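Local coordinates for uncharacterized protein (PDB 6TCB) that is of unknown function but binds calcium, with both subunits of a dimer contributing carboxylates to the same ion, at residues R63-L67 with D68-A72; K15-A19 with Q20-Y24. All coordinates share one frame; numbering follows the deposited sequence. Where two conformers were deposited one is given.

Both interactions are helix ends, separated by some 40 residues; interaction 2 comes first along the chain and closes before interaction 1 opens. Interaction 2 (15-19 with 20-24) closes the C-terminal end of helix 3-18 and leads into strand 24-25. Interaction 1 (63-67 with 68-72) follows strand 57-62 and starts helix 67-82. Strands 24-25 and 57-62 are antiparallel neighbours in the three-stranded sheet, which puts the two turns side by side, their centres about 12 Å apart. They touch directly, Cys-65 SG packing on Pro-23 CD and Arg-63 O against Arg-21 CD. Only interaction 1 reaches the calcium ion and the second subunit.

Interaction 1: R63-L67 with D68-A72; sequences RGCDL and DAVRA. With CA (calcium ion), chain C.
Asp-66 OD1 accepts a hydrogen bond from Ala-69 N at 2.9 Å through its anti lone pair, making Asp-66 the N-cap of helix 67-82. With CG anti to the backbone N (chi1 -172°), the carboxylate lies against the first turn of the helix, and OD1 also sits 3.0 Å from Asp-68 N. The main chain continues the start of the helix: Val-70 N donates to Asp-66 O, and Arg-71 N donates to Leu-67 O along a straighter path. On another side of the turn Cys-65 SG meets Val-70 CG2 at 3.8 Å; the residue before the N-cap touching the fourth residue after it is a hydrophobic staple.

Asp-68 divides its carboxylate between two tasks. OD2 binds calcium at 2.2 Å, beside two waters, and the ion is shared with Asp-66 OD1 and Asp-68 OD2 of the second subunit. OD1 forms a salt bridge with Arg-71 NH2 at 2.9 Å and accepts from Leu-67 N of the second subunit; together these should hold the carboxylate in one rotation. The calcium probably offsets the repulsion among the gathered aspartates. Arg-71 reaches back along the helix because its chain bends at chi3 (54°), and the same NH2 that meets Asp-68 OD1 also donates to Cys-65 O of the second subunit.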
loop_
_atom_site.group_PDB
_atom_site.type_symbol
_atom_site.label_atom_id
_atom_site.label_comp_id
_atom_site.label_asym_id
_atom_site.label_seq_id
_atom_site.Cartn_x
_atom_site.Cartn_y
_atom_site.Cartn_z
ATOM N N ARG A 63 -12.236 -3.164 4.224
ATOM C CA ARG A 63 -13.270 -2.191 3.881
ATOM C C ARG A 63 -14.038 -1.802 5.143
ATOM O O ARG A 63 -14.317 -2.637 6.002
ATOM C CB ARG A 63 -14.205 -2.801 2.836
ATOM C CG ARG A 63 -14.929 -1.783 1.968
ATOM C CD ARG A 63 -15.856 -2.462 0.956
ATOM N N GLY A 64 -14.313 -0.510 5.302
ATOM C CA GLY A 64 -14.939 -0.020 6.514
ATOM C C GLY A 64 -13.976 0.513 7.546
ATOM O O GLY A 64 -14.417 0.947 8.624
ATOM N N CYS A 65 -12.678 0.474 7.257
ATOM C CA CYS A 65 -11.658 1.114 8.067
ATOM C C CYS A 65 -11.038 2.253 7.274
ATOM O O CYS A 65 -10.677 2.081 6.105
ATOM C CB CYS A 65 -10.586 0.094 8.443
ATOM S SG CYS A 65 -9.311 0.694 9.525
ATOM N N ASP A 66 -10.927 3.410 7.911
ATOM C CA ASP A 66 -10.516 4.640 7.251
ATOM C C ASP A 66 -9.019 4.611 6.977
ATOM O O ASP A 66 -8.214 4.467 7.904
ATOM C CB ASP A 66 -10.875 5.821 8.139
ATOM C CG ASP A 66 -10.663 7.131 7.441
ATOM O OD1 ASP A 66 -9.524 7.613 7.446
ATOM O OD2 ASP A 66 -11.631 7.656 6.845
ATOM N N LEU A 67 -8.642 4.801 5.716
ATOM C CA LEU A 67 -7.234 4.660 5.358
ATOM C C LEU A 67 -6.403 5.820 5.880
ATOM O O LEU A 67 -5.239 5.634 6.258
ATOM C CB LEU A 67 -7.077 4.547 3.844
ATOM C CG LEU A 67 -7.717 3.333 3.189
ATOM C CD1 LEU A 67 -7.456 3.335 1.678
ATOM C CD2 LEU A 67 -7.220 2.044 3.769
ATOM N N ASP A 68 -6.965 7.029 5.896
ATOM C CA ASP A 68 -6.222 8.155 6.457
ATOM C C ASP A 68 -5.936 7.933 7.938
ATOM O O ASP A 68 -4.869 8.316 8.435
ATOM C CB ASP A 68 -6.981 9.458 6.227
ATOM C CG ASP A 68 -6.912 9.934 4.777
ATOM O OD1 ASP A 68 -5.953 9.587 4.051
ATOM O OD2 ASP A 68 -7.821 10.685 4.359
ATOM N N ALA A 69 -6.853 7.276 8.647
ATOM C CA ALA A 69 -6.620 6.979 10.051
ATOM C C ALA A 69 -5.515 5.945 10.215
ATOM O O ALA A 69 -4.714 6.033 11.155
ATOM C CB ALA A 69 -7.911 6.508 10.711
ATOM N N VAL A 70 -5.436 4.973 9.299
ATOM C CA VAL A 70 -4.336 4.009 9.332
ATOM C C VAL A 70 -3.000 4.709 9.101
ATOM O O VAL A 70 -2.011 4.425 9.783
ATOM C CB VAL A 70 -4.584 2.865 8.332
ATOM C CG1 VAL A 70 -3.423 1.903 8.292
ATOM C CG2 VAL A 70 -5.833 2.103 8.733
ATOM N N ARG A 71 -2.948 5.637 8.142
ATOM C CA ARG A 71 -1.718 6.393 7.915
ATOM C C ARG A 71 -1.342 7.218 9.138
ATOM O O ARG A 71 -0.170 7.258 9.529
ATOM C CB ARG A 71 -1.864 7.273 6.669
ATOM C CG ARG A 71 -0.653 8.168 6.439
ATOM C CD ARG A 71 -0.651 8.852 5.075
ATOM N NE ARG A 71 -1.888 9.590 4.834
ATOM C CZ ARG A 71 -2.196 10.218 3.702
ATOM N NH1 ARG A 71 -1.363 10.219 2.669
ATOM N NH2 ARG A 71 -3.363 10.834 3.609
ATOM N N ALA A 72 -2.313 7.875 9.770
ATOM C CA ALA A 72 -1.999 8.607 10.992
ATOM C C ALA A 72 -1.444 7.666 12.054
ATOM O O ALA A 72 -0.498 8.010 12.775
ATOM C CB ALA A 72 -3.237 9.338 11.513
HETATM CA CA CA C . -9.995 10.545 3.921
HETATM O O HOH W 1 -12.128 10.312 3.196
HETATM O O HOH W 2 -10.559 12.482 5.006
#

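Interaction 2: K15-A19 with Q20-Y24; sequences KALFA and QRLPY
A positive phi (54°) at Arg-21 turns the chain back over the end of helix 3-18, and a bend in its side chain at chi2 (-61°) returns the guanidinium to Phe-18 O. This is a Schellman motif with Arg-21 as the C-prime residue: Leu-22 N donates to Leu-17 O at 3.0 Å, and Arg-21 N to Phe-18 O at 2.9 Å. The residues from Phe-18 to Arg-21 form a type I beta turn within it.

Two carbonyl oxygens of the last helical turn each take two donors. Leu-17 O receives Gln-20 N, also at 3.0 Å, and Leu-22 N from opposite faces of its plane, the Leu-22 bond being the straighter. Phe-18 O is likewise gripped from both faces, by Arg-21 N on one and by Arg-21 NH1, at 2.9 Å, on the other. The oxygen lies at the edge of the guanidinium, close to its plane, so one residue supplies both a backbone and a side-chain donor to the same carbonyl.

Next to these polar bonds the side chains pack together. Leu-17 CD2 meets Leu-22 CD1 at 4.1 Å, the two side chains crossing at about a right angle, which is the apolar contact that commonly accompanies a Schellman turn. The other branch, Leu-17 CD1, approaches Tyr-24 CD1 at 3.4 Å. Phe-18 sets the edge of its ring toward Leu-22 O, with CD1 3.4 Å away, while CE1 comes near Tyr-24 CB. The Tyr-24 hydroxyl is hydrogen-bonded to His-10 ND1 on helix 3-18.

Carbonyls that would lack helical partners are thus supplied with donors, and the positive charge of Arg-21 at this C-terminal end probably interacts favourably with the helix dipole.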
loop_
_atom_site.group_PDB
_atom_site.type_symbol
_atom_site.label_atom_id
_atom_site.label_comp_id
_atom_site.label_asym_id
_atom_site.label_seq_id
_atom_site.Cartn_x
_atom_site.Cartn_y
_atom_site.Cartn_z
ATOM N N LYS A 15 -8.903 -12.252 9.780
ATOM C CA LYS A 15 -10.352 -12.290 9.957
ATOM C C LYS A 15 -10.752 -11.837 11.355
ATOM O O LYS A 15 -11.774 -11.157 11.523
ATOM C CB LYS A 15 -10.880 -13.690 9.640
ATOM C CG LYS A 15 -10.956 -13.933 8.138
ATOM C CD LYS A 15 -11.316 -15.356 7.717
ATOM C CE LYS A 15 -11.858 -16.221 8.835
ATOM N NZ LYS A 15 -12.300 -17.542 8.289
ATOM N N ALA A 16 -9.966 -12.201 12.370
ATOM C CA ALA A 16 -10.310 -11.792 13.731
ATOM C C ALA A 16 -10.267 -10.279 13.874
ATOM O O ALA A 16 -11.092 -9.688 14.580
ATOM C CB ALA A 16 -9.362 -12.432 14.744
ATOM N N LEU A 17 -9.297 -9.637 13.236
ATOM C CA LEU A 17 -9.210 -8.186 13.288
ATOM C C LEU A 17 -10.240 -7.538 12.376
ATOM O O LEU A 17 -10.871 -6.538 12.743
ATOM C CB LEU A 17 -7.797 -7.770 12.883
ATOM C CG LEU A 17 -6.752 -8.065 13.957
ATOM C CD1 LEU A 17 -5.372 -8.189 13.349
ATOM C CD2 LEU A 17 -6.765 -6.980 15.022
ATOM N N PHE A 18 -10.425 -8.103 11.186
ATOM C CA PHE A 18 -11.347 -7.516 10.229
ATOM C C PHE A 18 -12.777 -7.560 10.757
ATOM O O PHE A 18 -13.602 -6.724 10.379
ATOM C CB PHE A 18 -11.274 -8.239 8.888
ATOM C CG PHE A 18 -10.033 -7.958 8.064
ATOM C CD1 PHE A 18 -8.960 -7.206 8.540
ATOM C CD2 PHE A 18 -9.960 -8.476 6.791
ATOM C CE1 PHE A 18 -7.852 -6.988 7.751
ATOM C CE2 PHE A 18 -8.867 -8.253 5.996
ATOM C CZ PHE A 18 -7.808 -7.508 6.480
ATOM N N ALA A 19 -13.090 -8.531 11.616
ATOM C CA ALA A 19 -14.426 -8.602 12.189
ATOM C C ALA A 19 -14.749 -7.374 13.018
ATOM O O ALA A 19 -15.926 -7.097 13.238
ATOM C CB ALA A 19 -14.559 -9.850 13.065
ATOM N N GLN A 20 -13.732 -6.669 13.516
ATOM C CA GLN A 20 -13.866 -5.416 14.249
ATOM C C GLN A 20 -13.519 -4.213 13.379
ATOM O O GLN A 20 -13.363 -3.098 13.898
ATOM C CB GLN A 20 -12.951 -5.450 15.485
ATOM C CG GLN A 20 -13.399 -6.500 16.507
ATOM C CD GLN A 20 -12.377 -6.832 17.584
ATOM O OE1 GLN A 20 -12.282 -7.985 18.011
ATOM N NE2 GLN A 20 -11.644 -5.833 18.055
ATOM N N ARG A 21 -13.389 -4.425 12.069
ATOM C CA ARG A 21 -12.955 -3.395 11.119
ATOM C C ARG A 21 -11.625 -2.767 11.528
ATOM O O ARG A 21 -11.375 -1.577 11.313
ATOM C CB ARG A 21 -14.042 -2.350 10.879
ATOM C CG ARG A 21 -15.347 -2.937 10.370
ATOM C CD ARG A 21 -15.168 -3.649 9.035
ATOM N NE ARG A 21 -16.452 -4.096 8.491
ATOM C CZ ARG A 21 -16.981 -5.302 8.690
ATOM N NH1 ARG A 21 -16.344 -6.209 9.421
ATOM N NH2 ARG A 21 -18.154 -5.604 8.152
ATOM N N LEU A 22 -10.742 -3.598 12.093
ATOM C CA LEU A 22 -9.408 -3.155 12.449
ATOM C C LEU A 22 -8.408 -3.575 11.382
ATOM O O LEU A 22 -8.549 -4.644 10.774
ATOM C CB LEU A 22 -8.966 -3.768 13.778
ATOM C CG LEU A 22 -9.712 -3.248 15.001
ATOM C CD1 LEU A 22 -9.250 -4.009 16.232
ATOM C CD2 LEU A 22 -9.513 -1.752 15.147
ATOM N N PRO A 23 -7.361 -2.785 11.165
ATOM C CA PRO A 23 -6.309 -3.193 10.230
ATOM C C PRO A 23 -5.446 -4.299 10.822
ATOM O O PRO A 23 -5.347 -4.460 12.042
ATOM C CB PRO A 23 -5.503 -1.909 10.031
ATOM C CG PRO A 23 -5.655 -1.192 11.339
ATOM C CD PRO A 23 -7.039 -1.515 11.847
ATOM N N TYR A 24 -4.806 -5.061 9.929
ATOM C CA TYR A 24 -3.872 -6.127 10.296
ATOM C C TYR A 24 -2.456 -5.704 9.914
ATOM O O TYR A 24 -2.057 -5.791 8.744
ATOM C CB TYR A 24 -4.234 -7.438 9.614
ATOM C CG TYR A 24 -3.354 -8.624 9.954
ATOM C CD1 TYR A 24 -2.739 -8.752 11.195
ATOM C CD2 TYR A 24 -3.149 -9.641 9.024
ATOM C CE1 TYR A 24 -1.956 -9.858 11.491
ATOM C CE2 TYR A 24 -2.380 -10.759 9.320
ATOM C CZ TYR A 24 -1.790 -10.857 10.556
ATOM O OH TYR A 24 -1.023 -11.952 10.856
#